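Side-chain contact in putative potassium transport protein (Staphylococcus aureus 08BA02176, PDB 4XTT), which probably regulates potassium uptake as the KtrA subunit of a Ktr transporter, its C-terminal RCK domain binding the second messenger c-di-AMP: residues 62-65 with 66-69. Sequence-based numbering, arbitrary orientation.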
ATOM      1  N   ASN A  62      -0.755  13.859  11.315  1.00 47.00           N
ATOM      2  CA  ASN A  62      -0.441  13.200  12.577  1.00 48.99           C
ATOM      3  C   ASN A  62      -1.409  12.062  12.858  1.00 45.06           C
ATOM      4  O   ASN A  62      -2.620  12.218  12.721  1.00 51.21           O
ATOM      5  CB  ASN A  62      -0.440  14.214  13.718  1.00 42.21           C
ATOM      6  CG  ASN A  62       0.809  15.074  13.718  1.00 36.00           C
ATOM      7  OD1 ASN A  62       1.677  14.916  12.863  1.00 44.99           O
ATOM      8  ND2 ASN A  62       0.888  16.013  14.653  1.00 40.65           N
ATOM      9  N   LEU A  63      -0.871  10.916  13.256  1.00 53.25           N
ATOM     10  CA  LEU A  63      -1.713   9.781  13.599  1.00 51.64           C
ATOM     11  C   LEU A  63      -2.422  10.074  14.908  1.00 53.12           C
ATOM     12  O   LEU A  63      -1.798  10.483  15.885  1.00 59.46           O
ATOM     13  CB  LEU A  63      -0.889   8.496  13.721  1.00 35.11           C
ATOM     14  CG  LEU A  63      -0.098   8.004  12.507  1.00 48.60           C
ATOM     15  CD1 LEU A  63       0.750   6.813  12.905  1.00 44.79           C
ATOM     16  CD2 LEU A  63      -1.012   7.640  11.337  1.00 34.74           C
ATOM     17  N   GLU A  64      -3.729   9.850  14.923  1.00 62.22           N
ATOM     18  CA  GLU A  64      -4.527  10.085  16.116  1.00 65.33           C
ATOM     19  C   GLU A  64      -4.733   8.781  16.862  1.00 65.73           C
ATOM     20  O   GLU A  64      -4.520   7.697  16.313  1.00 62.22           O
ATOM     21  CB  GLU A  64      -5.869  10.720  15.743  1.00 48.91           C
ATOM     22  CG  GLU A  64      -5.713  11.981  14.901  1.00 60.97           C
ATOM     23  CD  GLU A  64      -7.033  12.620  14.533  1.00 79.88           C
ATOM     24  OE1 GLU A  64      -8.061  11.911  14.543  1.00 88.33           O
ATOM     25  OE2 GLU A  64      -7.043  13.835  14.240  1.00 98.75           O
ATOM     26  N   ILE A  65      -5.146   8.892  18.117  1.00 61.11           N
ATOM     27  CA  ILE A  65      -5.378   7.724  18.948  1.00 69.92           C
ATOM     28  C   ILE A  65      -6.530   6.891  18.380  1.00 67.90           C
ATOM     29  O   ILE A  65      -7.575   7.418  17.992  1.00 54.36           O
ATOM     30  CB  ILE A  65      -5.689   8.132  20.406  1.00 71.95           C
ATOM     31  CG1 ILE A  65      -4.801   9.303  20.846  1.00 77.02           C
ATOM     32  CG2 ILE A  65      -5.510   6.958  21.340  1.00 75.93           C
ATOM     33  CD1 ILE A  65      -5.465  10.676  20.745  1.00 69.78           C
ATOM     34  N   GLY A  66      -6.320   5.583  18.306  1.00 63.13           N
ATOM     35  CA  GLY A  66      -7.342   4.681  17.815  1.00 59.69           C
ATOM     36  C   GLY A  66      -7.272   4.419  16.325  1.00 58.36           C
ATOM     37  O   GLY A  66      -8.006   3.571  15.810  1.00 55.48           O
ATOM     38  N   ASP A  67      -6.396   5.144  15.631  1.00 56.86           N
ATOM     39  CA  ASP A  67      -6.160   4.905  14.211  1.00 43.53           C
ATOM     40  C   ASP A  67      -5.598   3.516  13.988  1.00 45.31           C
ATOM     41  O   ASP A  67      -4.618   3.120  14.618  1.00 48.26           O
ATOM     42  CB  ASP A  67      -5.204   5.944  13.626  1.00 50.32           C
ATOM     43  CG  ASP A  67      -5.885   7.252  13.306  1.00 58.53           C
ATOM     44  OD1 ASP A  67      -7.121   7.255  13.127  1.00 61.03           O
ATOM     45  OD2 ASP A  67      -5.181   8.279  13.243  1.00 62.43           O
ATOM     46  N   ILE A  68      -6.242   2.770  13.104  1.00 32.92           N
ATOM     47  CA  ILE A  68      -5.796   1.432  12.772  1.00 42.47           C
ATOM     48  C   ILE A  68      -5.052   1.431  11.439  1.00 39.89           C
ATOM     49  O   ILE A  68      -5.655   1.641  10.385  1.00 48.44           O
ATOM     50  CB  ILE A  68      -6.981   0.447  12.728  1.00 48.68           C
ATOM     51  CG1 ILE A  68      -7.666   0.396  14.099  1.00 39.25           C
ATOM     52  CG2 ILE A  68      -6.502  -0.945  12.338  1.00 34.37           C
ATOM     53  CD1 ILE A  68      -8.942  -0.402  14.121  1.00 43.49           C
ATOM     54  N   LEU A  69      -3.740   1.222  11.485  1.00 29.54           N
ATOM     55  CA  LEU A  69      -2.963   1.155  10.255  1.00 37.67           C
ATOM     56  C   LEU A  69      -3.132  -0.224   9.639  1.00 27.00           C
ATOM     57  O   LEU A  69      -2.926  -1.240  10.301  1.00 23.12           O
ATOM     58  CB  LEU A  69      -1.474   1.446  10.499  1.00 28.83           C
ATOM     59  CG  LEU A  69      -1.112   2.700  11.300  1.00 34.88           C
ATOM     60  CD1 LEU A  69       0.378   2.951  11.245  1.00 23.43           C
ATOM     61  CD2 LEU A  69      -1.869   3.919  10.803  1.00 52.33           C
TER
HETATM   62  O   HOH W   1      -9.055   7.209  15.407  1.00 43.41           O
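With CG anti to its own carbonyl carbon (chi1 -80°), D67 folds its carboxylate back toward the backbone of E64; E64 has a similar first torsion and an extended chain, which takes its carboxylate outward, away from that of D67. The main chain between them makes a type II beta turn from E64 to D67, closed by a bond of 3.2 Å from D67 N to E64 O. A second bond runs the opposite way: E64 N donates to D67 OD2 at 2.7 Å, bent to 150° at the hydrogen and arriving 38° above the carboxylate plane. The two residues thus grip each other twice, backbone to backbone and backbone to side chain. On the other oxygen, a water donates both to D67 OD1 and to I65 O, 3.0 Å from each, tying the carboxylate to the turn's central peptide. G66, third residue of the turn, has the positive phi of that position in a type II turn, where glycine is favoured. Farther along both arms of the turn, L63 and L69 meet tip to tip, CD2 to CD2 at 3.9 Å, and both also pack on I47 of strand 43-49. The turn leads directly into strand 68-72, where the L69 side chain packs on I44, a residue of the c-di-AMP pocket; L69 itself, about 8 Å from the ligand, does not touch it. The carboxylates of E64 and D67 lie nearly parallel without touching, E64 OE1 being 4.8 Å from D67 OD2. R49 forms a salt bridge with D67 and only a weak, long ion pair with E64, so it would probably offset the repulsion mainly at D67 and, together with the E64 N-H and the water, favour a charged D67.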